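Local coordinates for citryl-spermidine/3,4-dihydroxybenzoyl-citryl-spermidine:spermidine ligase (Bacillus anthracis, PDB 3TO3), which catalyses the ATP-dependent condensation of spermidine with citryl-spermidine intermediates in the biosynthesis of the siderophore petrobactin, at residues R26-R29 with Q30-E33; S34-E38 with G39-P43; K213-K216 with S217-E221; M234-P238 with K239-F243; N412-R415 with L416-K420. All coordinates share one frame; numbering follows the deposited sequence.

Interaction 1 (R26-R29 with Q30-E33); sequences RVLR and QLVE
R26 and Q30 meet at an angle, the guanidinium plane turned 51° from the amide plane, and the arginine grips a single oxygen side-on with two nitrogens. NE of R26 lies 2.8 Å from OE1 of Q30, and NH2 of R26 is 3.1 Å from the same OE1. The acceptor sits close to the guanidinium plane, whereas both nitrogens come from one face of the amide. R26 can do this because its chain is extended, with CG opposite the backbone N (chi1 173°). The spacing is the i to i+4 step of helix 18-37, also seen in the backbone bond from Q30 N to R26 O (2.9 Å). One turn on, R29 and E33 run alongside each other in the same direction, joined by a salt bridge whose N-H bond is weak, NH1 of R29 being 3.3 Å from OE2 of E33; that OE2 is also bound by the backbone N of I83. The other side of the helix is apolar, with L28 and L31 packing on V100 of helix 100-110. NE2 of Q30 donates to the backbone O of H161, a residue of the ATP pocket, while R26 forms a cation-pi contact with Y167.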
# COMPACT_ATOMS: atom_id res chain seq x y z
N ARG B 26 6.01 -25.45 -1.27
CA ARG B 26 6.09 -25.21 -2.70
C ARG B 26 6.79 -23.87 -2.98
O ARG B 26 7.67 -23.78 -3.85
CB ARG B 26 4.71 -25.24 -3.34
CG ARG B 26 4.72 -24.81 -4.81
CD ARG B 26 3.33 -24.55 -5.38
NE ARG B 26 3.48 -23.86 -6.65
CZ ARG B 26 2.48 -23.40 -7.40
NH1 ARG B 26 1.20 -23.58 -7.05
NH2 ARG B 26 2.77 -22.77 -8.55
N VAL B 27 6.42 -22.83 -2.24
CA VAL B 27 6.96 -21.51 -2.48
C VAL B 27 8.44 -21.46 -2.15
O VAL B 27 9.22 -20.84 -2.87
CB VAL B 27 6.18 -20.41 -1.71
CG1 VAL B 27 6.96 -19.11 -1.71
CG2 VAL B 27 4.79 -20.20 -2.33
N LEU B 28 8.85 -22.15 -1.08
CA LEU B 28 10.26 -22.28 -0.81
C LEU B 28 10.99 -23.04 -1.93
O LEU B 28 12.08 -22.65 -2.34
CB LEU B 28 10.49 -22.99 0.52
CG LEU B 28 10.42 -22.09 1.74
CD1 LEU B 28 10.47 -22.95 2.99
CD2 LEU B 28 11.60 -21.16 1.68
N ARG B 29 10.38 -24.11 -2.42
CA ARG B 29 11.00 -24.91 -3.47
C ARG B 29 11.26 -24.06 -4.72
O ARG B 29 12.38 -24.06 -5.27
CB ARG B 29 10.15 -26.15 -3.77
CG ARG B 29 10.64 -26.96 -4.95
CD ARG B 29 9.79 -28.23 -5.18
NE ARG B 29 8.41 -27.92 -5.57
CZ ARG B 29 8.06 -27.30 -6.71
NH1 ARG B 29 8.99 -26.90 -7.57
NH2 ARG B 29 6.79 -27.05 -6.98
N GLN B 30 10.25 -23.32 -5.18
CA GLN B 30 10.39 -22.55 -6.41
C GLN B 30 11.43 -21.45 -6.13
O GLN B 30 12.30 -21.20 -6.97
CB GLN B 30 9.05 -22.01 -6.94
CG GLN B 30 8.04 -23.14 -7.31
CD GLN B 30 6.74 -22.67 -8.00
OE1 GLN B 30 5.81 -23.46 -8.21
NE2 GLN B 30 6.69 -21.38 -8.37
N LEU B 31 11.40 -20.86 -4.93
CA LEU B 31 12.41 -19.85 -4.56
C LEU B 31 13.85 -20.38 -4.67
O LEU B 31 14.68 -19.77 -5.32
CB LEU B 31 12.16 -19.28 -3.16
CG LEU B 31 13.14 -18.24 -2.58
CD1 LEU B 31 13.23 -16.97 -3.43
CD2 LEU B 31 12.71 -17.87 -1.17
N VAL B 32 14.12 -21.51 -4.04
CA VAL B 32 15.47 -22.00 -4.01
C VAL B 32 15.90 -22.39 -5.43
O VAL B 32 16.99 -22.04 -5.86
CB VAL B 32 15.64 -23.15 -2.95
CG1 VAL B 32 17.02 -23.78 -3.05
CG2 VAL B 32 15.40 -22.60 -1.52
N GLU B 33 15.02 -23.06 -6.16
CA GLU B 33 15.27 -23.41 -7.56
C GLU B 33 15.71 -22.23 -8.38
O GLU B 33 16.70 -22.31 -9.11
CB GLU B 33 14.05 -24.07 -8.22
CG GLU B 33 13.78 -25.45 -7.66
CD GLU B 33 12.53 -26.14 -8.22
OE1 GLU B 33 11.79 -25.52 -9.04
OE2 GLU B 33 12.29 -27.32 -7.84

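Interaction 2 (S34-E38 with G39-P43); sequences SLIYE and GIITP
The carbonyl oxygen of I36 is gripped by two donors, a water and the backbone N of G39. The water donates to I36 O at 2.8 Å and to I41 O at 2.7 Å, thereby bridging the last helical turn and the chain that leaves it. G39 N lies 3.0 Å from I36 O and stands 62° above the carbonyl plane, so it does not use a lone pair. A second carbonyl, L35 O, receives two weak bonds, from I40 N at 3.0 Å but strongly bent, and from I41 N at 3.3 Å but nearly straight. The bonds from I40 N to L35 O and from G39 N to I36 O, with the positive phi of G39 (74°), define a Schellman motif that ends helix 18-37 and turns the chain toward strand 44-47; the I41 N bond is an addition to it. Apolar side chains close over the turn. The CD2 branch of L35 crosses I40 at a slant and touches its CD1 at 3.9 Å. I41 holds CG1 between its backbone N and carbonyl carbon (chi1 58°), and from there its CD1 reaches both CB of L35 and CG1 of I36. P43 adds its CG against CG1 of I36 at 4.2 Å. F108 of helix 100-110 packs on L35 and I40, while F54 of strand 52-59 packs on I36 and P43. E38 lies beside I40, and its carboxylate is held by the hydroxyl of Y163 and the backbone N atoms of T573 and K574.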
# COMPACT_ATOMS: atom_id res chain seq x y z
N SER B 34 15.01 -21.11 -8.25
CA SER B 34 15.38 -19.97 -9.08
C SER B 34 16.61 -19.22 -8.55
O SER B 34 17.37 -18.68 -9.36
CB SER B 34 14.20 -19.03 -9.38
OG SER B 34 13.79 -18.35 -8.22
N LEU B 35 16.83 -19.20 -7.23
CA LEU B 35 18.04 -18.54 -6.71
C LEU B 35 19.30 -19.30 -7.17
O LEU B 35 20.28 -18.69 -7.56
CB LEU B 35 18.02 -18.42 -5.19
CG LEU B 35 16.95 -17.50 -4.56
CD1 LEU B 35 16.97 -17.67 -3.06
CD2 LEU B 35 17.20 -16.07 -4.91
N ILE B 36 19.25 -20.63 -7.17
CA ILE B 36 20.37 -21.41 -7.65
C ILE B 36 20.46 -21.34 -9.18
O ILE B 36 21.52 -21.07 -9.72
CB ILE B 36 20.29 -22.85 -7.22
CG1 ILE B 36 20.14 -22.95 -5.71
CG2 ILE B 36 21.53 -23.65 -7.69
CD1 ILE B 36 19.94 -24.40 -5.26
N TYR B 37 19.34 -21.57 -9.86
CA TYR B 37 19.35 -21.56 -11.32
C TYR B 37 19.97 -20.27 -11.89
O TYR B 37 20.76 -20.32 -12.80
CB TYR B 37 17.93 -21.72 -11.90
CG TYR B 37 17.86 -21.88 -13.43
CD1 TYR B 37 18.69 -22.79 -14.11
CD2 TYR B 37 16.96 -21.13 -14.17
CE1 TYR B 37 18.62 -22.93 -15.47
CE2 TYR B 37 16.87 -21.28 -15.54
CZ TYR B 37 17.70 -22.17 -16.18
OH TYR B 37 17.62 -22.32 -17.54
N GLU B 38 19.59 -19.12 -11.37
CA GLU B 38 20.03 -17.85 -11.97
C GLU B 38 21.39 -17.45 -11.41
O GLU B 38 21.92 -16.41 -11.76
CB GLU B 38 19.01 -16.74 -11.68
CG GLU B 38 17.66 -17.00 -12.28
CD GLU B 38 16.63 -15.88 -12.04
OE1 GLU B 38 17.00 -14.74 -11.67
OE2 GLU B 38 15.42 -16.17 -12.24
N GLY B 39 21.94 -18.25 -10.51
CA GLY B 39 23.24 -17.98 -9.92
C GLY B 39 23.22 -16.84 -8.91
O GLY B 39 24.25 -16.27 -8.64
N ILE B 40 22.06 -16.48 -8.38
CA ILE B 40 22.01 -15.43 -7.37
C ILE B 40 22.77 -15.90 -6.12
O ILE B 40 23.40 -15.10 -5.44
CB ILE B 40 20.56 -15.05 -7.03
CG1 ILE B 40 19.90 -14.42 -8.25
CG2 ILE B 40 20.50 -14.09 -5.83
CD1 ILE B 40 18.40 -14.42 -8.20
N ILE B 41 22.68 -17.20 -5.83
CA ILE B 41 23.50 -17.83 -4.80
C ILE B 41 24.27 -19.00 -5.45
O ILE B 41 23.84 -19.60 -6.46
CB ILE B 41 22.64 -18.38 -3.64
CG1 ILE B 41 21.63 -19.38 -4.21
CG2 ILE B 41 21.91 -17.27 -2.93
CD1 ILE B 41 20.83 -20.09 -3.15
N THR B 42 25.40 -19.34 -4.87
CA THR B 42 26.26 -20.36 -5.45
C THR B 42 26.60 -21.37 -4.35
O THR B 42 27.67 -21.35 -3.78
CB THR B 42 27.54 -19.73 -6.06
OG1 THR B 42 28.12 -18.82 -5.12
CG2 THR B 42 27.19 -18.91 -7.35
N PRO B 43 25.65 -22.26 -4.05
CA PRO B 43 25.87 -23.20 -2.95
C PRO B 43 27.01 -24.16 -3.28
O PRO B 43 27.39 -24.23 -4.43
CB PRO B 43 24.54 -23.95 -2.87
CG PRO B 43 23.95 -23.81 -4.24
CD PRO B 43 24.35 -22.45 -4.71
O HOH W 1 24.04 -21.26 -8.58

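Interaction 3 (K213-K216 with S217-E221); sequences KILK and SEVGE
I214 O accepts the backbone N of E218 at 2.9 Å, and the E218 side chain folds back beside the same residue. CG of E218 lies 3.4 Å from CD1 of I214, where the two side chains cross obliquely. The glutamate is bent at chi2 (-56°), which carries its carboxylate off the helix toward R295, where OE2 is satisfied by a salt bridge with NE of that arginine; OE1 is likewise hydrogen-bonded outside the two segments. W370 of strand 367-371 touches both I214 and E218, so this side of the helix faces the large mixed sheet. The next acceptor, L215 O, takes V219 N at 3.1 Å, and CD2 of L215 sits next to CG2 of V219 at 4.0 Å. K216 O receives G220 N at 2.8 Å, though the bond is bent to 132°. G220 marks the junction of two helices: it is the first residue past helix 208-219 to leave helical angles, with positive phi (100°), and it also occupies the N-cap position of helix 221-232. Across this junction K216 and E221 meet at about a right angle. NZ of K216 is 3.8 Å from OE2 of E221, a long salt bridge, while the aliphatic part of the lysine lies against the glutamate. K213 O takes two weak bonds, from OG of S217 at 3.4 Å and from K216 N at 3.2 Å.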
# COMPACT_ATOMS: atom_id res chain seq x y z
N LYS B 213 -19.45 1.03 -32.78
CA LYS B 213 -20.26 -0.16 -33.07
C LYS B 213 -20.28 -1.06 -31.84
O LYS B 213 -21.32 -1.61 -31.48
CB LYS B 213 -19.65 -0.92 -34.27
CG LYS B 213 -20.60 -1.79 -35.05
CD LYS B 213 -19.85 -2.56 -36.15
CE LYS B 213 -19.46 -1.66 -37.33
NZ LYS B 213 -18.47 -2.30 -38.26
N ILE B 214 -19.14 -1.18 -31.19
CA ILE B 214 -18.98 -2.03 -30.02
C ILE B 214 -19.71 -1.53 -28.76
O ILE B 214 -20.21 -2.33 -27.99
CB ILE B 214 -17.48 -2.25 -29.71
CG1 ILE B 214 -17.19 -3.74 -29.66
CG2 ILE B 214 -17.09 -1.62 -28.38
CD1 ILE B 214 -17.36 -4.32 -28.28
N LEU B 215 -19.78 -0.22 -28.57
CA LEU B 215 -20.66 0.35 -27.54
C LEU B 215 -22.14 0.05 -27.76
O LEU B 215 -22.90 -0.08 -26.80
CB LEU B 215 -20.54 1.87 -27.52
CG LEU B 215 -19.43 2.55 -26.76
CD1 LEU B 215 -19.89 3.96 -26.54
CD2 LEU B 215 -19.19 1.84 -25.44
N LYS B 216 -22.58 -0.01 -29.01
CA LYS B 216 -23.96 -0.35 -29.27
C LYS B 216 -24.25 -1.64 -28.51
O LYS B 216 -25.10 -1.66 -27.62
CB LYS B 216 -24.21 -0.57 -30.76
CG LYS B 216 -24.36 0.71 -31.57
CD LYS B 216 -25.72 1.36 -31.38
CE LYS B 216 -26.08 2.29 -32.56
NZ LYS B 216 -27.44 2.93 -32.43
N SER B 217 -23.47 -2.68 -28.81
CA SER B 217 -23.69 -4.02 -28.28
C SER B 217 -23.42 -4.13 -26.79
O SER B 217 -24.14 -4.79 -26.07
CB SER B 217 -22.77 -5.00 -29.00
OG SER B 217 -22.50 -4.57 -30.32
N GLU B 218 -22.35 -3.51 -26.34
CA GLU B 218 -21.91 -3.74 -24.98
C GLU B 218 -22.77 -3.03 -23.93
O GLU B 218 -23.00 -3.57 -22.85
CB GLU B 218 -20.41 -3.40 -24.82
CG GLU B 218 -19.52 -4.31 -25.62
CD GLU B 218 -19.77 -5.78 -25.27
OE1 GLU B 218 -19.62 -6.14 -24.07
OE2 GLU B 218 -20.14 -6.56 -26.18
N VAL B 219 -23.15 -1.79 -24.20
CA VAL B 219 -24.13 -1.08 -23.38
C VAL B 219 -25.62 -1.33 -23.72
O VAL B 219 -26.45 -1.58 -22.84
CB VAL B 219 -23.82 0.42 -23.44
CG1 VAL B 219 -24.59 1.17 -22.37
CG2 VAL B 219 -22.31 0.63 -23.30
N GLY B 220 -25.93 -1.30 -25.02
CA GLY B 220 -27.29 -1.32 -25.50
C GLY B 220 -27.76 0.07 -25.88
O GLY B 220 -27.38 1.04 -25.23
N GLU B 221 -28.61 0.19 -26.89
CA GLU B 221 -29.04 1.52 -27.30
C GLU B 221 -29.87 2.17 -26.22
O GLU B 221 -29.80 3.37 -26.02
CB GLU B 221 -29.86 1.50 -28.59
CG GLU B 221 -29.06 1.29 -29.85
CD GLU B 221 -28.99 -0.17 -30.22
OE1 GLU B 221 -28.99 -1.02 -29.30
OE2 GLU B 221 -28.93 -0.47 -31.44

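Interaction 4 (M234-P238 with K239-F243); sequences MGCDP and KQYLF
A short 3-10 turn connects the loop after helix 221-232 to strand 241-246, an outermost strand of a three-stranded antiparallel sheet, and D237 opens it with an Asx turn. In that turn the backbone N of K239 bonds to OD1 of D237, two residues back, at 2.9 Å, approaching from above the carboxylate plane. The backbone N of Q240 donates to D237 O at 2.7 Å with an angle of 165°, standing 35° out of the carbonyl plane. A first torsion of 178° sends the aspartate side chain past its own carbonyl carbon, so that the carboxylate swings forward over the start of the turn and meets the K239 N-H. A weak bond of 3.5 Å from Y241 N to P238 O brings the chain into the strand. CG of Q240 rests near CB of D237 at 4.0 Å.

The Y241 ring turns its edge to the turn: CD2 lies 3.3 Å from D237 O, which is in the plane of the ring. At its far end, OH is 3.8 Å from CB of C236, and this hydroxyl is hydrogen-bonded to the backbone O of K266. H197 of the neighbouring strand 192-197 meets the same ring edge-to-face. NZ of K239 is 4.1 Å from OD1 of D237, beyond a salt bridge. With one oxygen engaged by a backbone N-H and a lysine nearby, the D237 carboxylate would probably favour its charged form, while D237 O joins a straight N-H bond to the edge of an aromatic ring.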
# COMPACT_ATOMS: atom_id res chain seq x y z
N MSE B 234 -26.89 16.89 -15.98
CA MSE B 234 -25.85 17.48 -15.13
C MSE B 234 -25.27 18.72 -15.78
O MSE B 234 -24.23 19.22 -15.35
CB MSE B 234 -24.75 16.49 -14.84
CG MSE B 234 -25.28 15.18 -14.40
SE MSE B 234 -23.83 13.94 -14.21
CE MSE B 234 -23.43 14.42 -12.32
N GLY B 235 -25.86 19.14 -16.89
CA GLY B 235 -25.38 20.30 -17.61
C GLY B 235 -24.09 20.04 -18.36
O GLY B 235 -23.28 20.94 -18.56
N CYS B 236 -23.90 18.80 -18.78
CA CYS B 236 -22.72 18.46 -19.55
C CYS B 236 -23.16 17.98 -20.91
O CYS B 236 -24.30 17.60 -21.10
CB CYS B 236 -21.91 17.37 -18.83
SG CYS B 236 -21.31 17.92 -17.21
N ASP B 237 -22.25 18.05 -21.87
CA ASP B 237 -22.59 17.73 -23.24
C ASP B 237 -22.18 16.29 -23.54
O ASP B 237 -21.00 15.98 -23.71
CB ASP B 237 -21.88 18.73 -24.16
CG ASP B 237 -22.12 18.45 -25.63
OD1 ASP B 237 -22.67 17.39 -25.97
OD2 ASP B 237 -21.72 19.30 -26.46
N PRO B 238 -23.18 15.42 -23.69
CA PRO B 238 -22.98 13.99 -23.98
C PRO B 238 -22.01 13.71 -25.14
O PRO B 238 -21.36 12.66 -25.16
CB PRO B 238 -24.39 13.52 -24.36
CG PRO B 238 -25.32 14.52 -23.76
CD PRO B 238 -24.60 15.82 -23.71
N LYS B 239 -21.93 14.62 -26.11
CA LYS B 239 -20.99 14.44 -27.22
C LYS B 239 -19.51 14.67 -26.85
O LYS B 239 -18.63 14.40 -27.66
CB LYS B 239 -21.37 15.36 -28.40
CG LYS B 239 -22.79 15.17 -28.93
CD LYS B 239 -23.01 16.03 -30.18
CE LYS B 239 -24.47 16.39 -30.39
NZ LYS B 239 -24.92 17.45 -29.44
N GLN B 240 -19.24 15.16 -25.64
CA GLN B 240 -17.87 15.38 -25.20
C GLN B 240 -17.28 14.19 -24.43
O GLN B 240 -16.19 14.31 -23.84
CB GLN B 240 -17.75 16.65 -24.34
CG GLN B 240 -18.05 17.95 -25.09
CD GLN B 240 -16.87 18.45 -25.89
OE1 GLN B 240 -16.60 17.97 -26.98
NE2 GLN B 240 -16.15 19.42 -25.33
N TYR B 241 -18.01 13.08 -24.39
CA TYR B 241 -17.59 11.93 -23.57
C TYR B 241 -17.47 10.61 -24.32
O TYR B 241 -18.25 10.32 -25.22
CB TYR B 241 -18.55 11.72 -22.41
CG TYR B 241 -18.53 12.85 -21.42
CD1 TYR B 241 -17.87 12.71 -20.22
CD2 TYR B 241 -19.16 14.06 -21.69
CE1 TYR B 241 -17.84 13.74 -19.30
CE2 TYR B 241 -19.12 15.10 -20.80
CZ TYR B 241 -18.46 14.92 -19.59
OH TYR B 241 -18.43 15.94 -18.67
N LEU B 242 -16.48 9.82 -23.92
CA LEU B 242 -16.45 8.40 -24.28
C LEU B 242 -16.93 7.58 -23.07
O LEU B 242 -17.19 8.14 -22.01
CB LEU B 242 -15.04 8.01 -24.71
CG LEU B 242 -14.51 8.74 -25.96
CD1 LEU B 242 -13.01 8.52 -26.18
CD2 LEU B 242 -15.29 8.30 -27.23
N PHE B 243 -17.02 6.28 -23.22
CA PHE B 243 -17.58 5.41 -22.19
C PHE B 243 -16.62 4.30 -21.95
O PHE B 243 -16.17 3.68 -22.91
CB PHE B 243 -18.93 4.85 -22.63
CG PHE B 243 -19.97 5.92 -22.81
CD1 PHE B 243 -20.06 6.63 -24.01
CD2 PHE B 243 -20.81 6.27 -21.77
CE1 PHE B 243 -21.02 7.65 -24.18
CE2 PHE B 243 -21.77 7.29 -21.93
CZ PHE B 243 -21.87 7.97 -23.12

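Interaction 5 (N412-R415 with L416-K420); sequences NWLR and LLIQK
From N412 to R415 each carbonyl is paired with the amide four residues ahead, as in a regular alpha-helix. L416 N reaches N412 O at 3.1 Å, L417 N reaches W413 O at 2.9 Å, and I418 N meets L414 O at 3.0 Å in an almost straight bond of 174°. Q419 N closes the set on R415 O, and the helix widens into a pi-type turn at 418-420. The side chains follow the same step. W413 and L417 point the same way, with CB of L417 over one face of the indole and CD2 of L417 3.8 Å from CZ3 of W413. A chi1 of -172° swings the indole away from its own backbone N to this place, where NE1 donates to G450 O. L414 and I418 are likewise side by side, their CD1 atoms 4.0 Å apart. R415 ties the helix to E541 and E542 of helix 532-547, and to E411 one turn back on its own helix, while NE2 of Q419 also bonds E542. Within 412-420, W413, L414, L417 and I418 are buried at i/i+4 spacing, and L414, on F535 and I538, belongs to the helix-helix packing of 410-432 on 532-547.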
# COMPACT_ATOMS: atom_id res chain seq x y z
N ASN B 412 2.35 -40.14 -29.46
CA ASN B 412 1.42 -39.60 -30.45
C ASN B 412 0.81 -38.28 -30.04
O ASN B 412 0.60 -37.41 -30.88
CB ASN B 412 0.28 -40.57 -30.78
CG ASN B 412 0.78 -41.85 -31.36
OD1 ASN B 412 1.87 -41.89 -31.93
ND2 ASN B 412 -0.00 -42.92 -31.20
N TRP B 413 0.48 -38.16 -28.76
CA TRP B 413 -0.17 -36.95 -28.28
C TRP B 413 0.83 -35.79 -28.35
O TRP B 413 0.50 -34.71 -28.80
CB TRP B 413 -0.69 -37.14 -26.86
CG TRP B 413 -1.54 -36.00 -26.37
CD1 TRP B 413 -2.89 -35.86 -26.53
CD2 TRP B 413 -1.10 -34.85 -25.66
NE1 TRP B 413 -3.32 -34.69 -25.96
CE2 TRP B 413 -2.24 -34.05 -25.41
CE3 TRP B 413 0.16 -34.41 -25.19
CZ2 TRP B 413 -2.17 -32.83 -24.73
CZ3 TRP B 413 0.23 -33.22 -24.52
CH2 TRP B 413 -0.93 -32.44 -24.29
N LEU B 414 2.06 -36.04 -27.92
CA LEU B 414 3.08 -34.99 -27.92
C LEU B 414 3.43 -34.54 -29.34
O LEU B 414 3.59 -33.36 -29.60
CB LEU B 414 4.32 -35.48 -27.16
CG LEU B 414 5.53 -34.55 -27.08
CD1 LEU B 414 5.19 -33.22 -26.39
CD2 LEU B 414 6.66 -35.27 -26.38
N ARG B 415 3.53 -35.47 -30.29
CA ARG B 415 3.73 -35.07 -31.67
C ARG B 415 2.59 -34.21 -32.22
O ARG B 415 2.83 -33.16 -32.81
CB ARG B 415 3.91 -36.28 -32.56
CG ARG B 415 5.15 -37.05 -32.24
CD ARG B 415 5.38 -38.10 -33.32
NE ARG B 415 6.65 -38.78 -33.08
CZ ARG B 415 7.82 -38.33 -33.53
NH1 ARG B 415 7.87 -37.20 -34.23
NH2 ARG B 415 8.93 -39.00 -33.27
N LEU B 416 1.34 -34.65 -32.04
CA LEU B 416 0.23 -33.80 -32.46
C LEU B 416 0.29 -32.43 -31.81
O LEU B 416 -0.03 -31.45 -32.46
CB LEU B 416 -1.11 -34.42 -32.16
CG LEU B 416 -1.41 -35.52 -33.15
CD1 LEU B 416 -2.26 -36.62 -32.49
CD2 LEU B 416 -2.06 -34.88 -34.39
N LEU B 417 0.68 -32.38 -30.54
CA LEU B 417 0.68 -31.13 -29.81
C LEU B 417 1.68 -30.18 -30.45
O LEU B 417 1.36 -29.04 -30.76
CB LEU B 417 1.01 -31.33 -28.32
CG LEU B 417 1.04 -30.00 -27.55
CD1 LEU B 417 -0.37 -29.35 -27.37
CD2 LEU B 417 1.76 -30.16 -26.20
N ILE B 418 2.90 -30.66 -30.64
CA ILE B 418 3.95 -29.90 -31.26
C ILE B 418 3.51 -29.44 -32.66
O ILE B 418 3.68 -28.26 -33.02
CB ILE B 418 5.24 -30.75 -31.38
CG1 ILE B 418 5.71 -31.26 -30.00
CG2 ILE B 418 6.33 -29.98 -32.03
CD1 ILE B 418 5.85 -30.20 -29.00
N GLN B 419 2.93 -30.37 -33.44
CA GLN B 419 2.56 -30.07 -34.84
C GLN B 419 1.49 -29.01 -34.96
O GLN B 419 1.53 -28.21 -35.88
CB GLN B 419 2.13 -31.31 -35.62
CG GLN B 419 3.21 -32.33 -35.83
CD GLN B 419 2.84 -33.37 -36.87
OE1 GLN B 419 1.68 -33.49 -37.27
NE2 GLN B 419 3.84 -34.13 -37.32
N LYS B 420 0.52 -29.02 -34.05
CA LYS B 420 -0.58 -28.06 -34.05
C LYS B 420 -0.40 -26.82 -33.20
O LYS B 420 -1.15 -25.86 -33.34
CB LYS B 420 -1.86 -28.77 -33.62
CG LYS B 420 -2.62 -29.45 -34.74
CD LYS B 420 -1.84 -30.56 -35.41
CE LYS B 420 -2.54 -31.00 -36.71
NZ LYS B 420 -1.59 -31.68 -37.65

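How the interactions relate
Interactions 1 and 2 are consecutive parts of helix 18-37 and its end, their centres 12 Å apart. Interactions 3 and 4 also form a pair, with centres 17 Å apart, and touch directly: CD1 of L215 packs on CD1 of F243 at 3.7 Å. The two pairs lie on opposite sides of the chain's centre. Interaction 5 stands apart, about 31 Å from interaction 1 and 41 Å from interaction 3, centre to centre. The side chain of R26 in interaction 1 is about 7 Å from ATP, against about 14 Å for E38 and 13 Å for L417. The ATP-binding residue Y391 lies about 9 Å from R26 and 8 Å from L417 of interaction 5, between side chains.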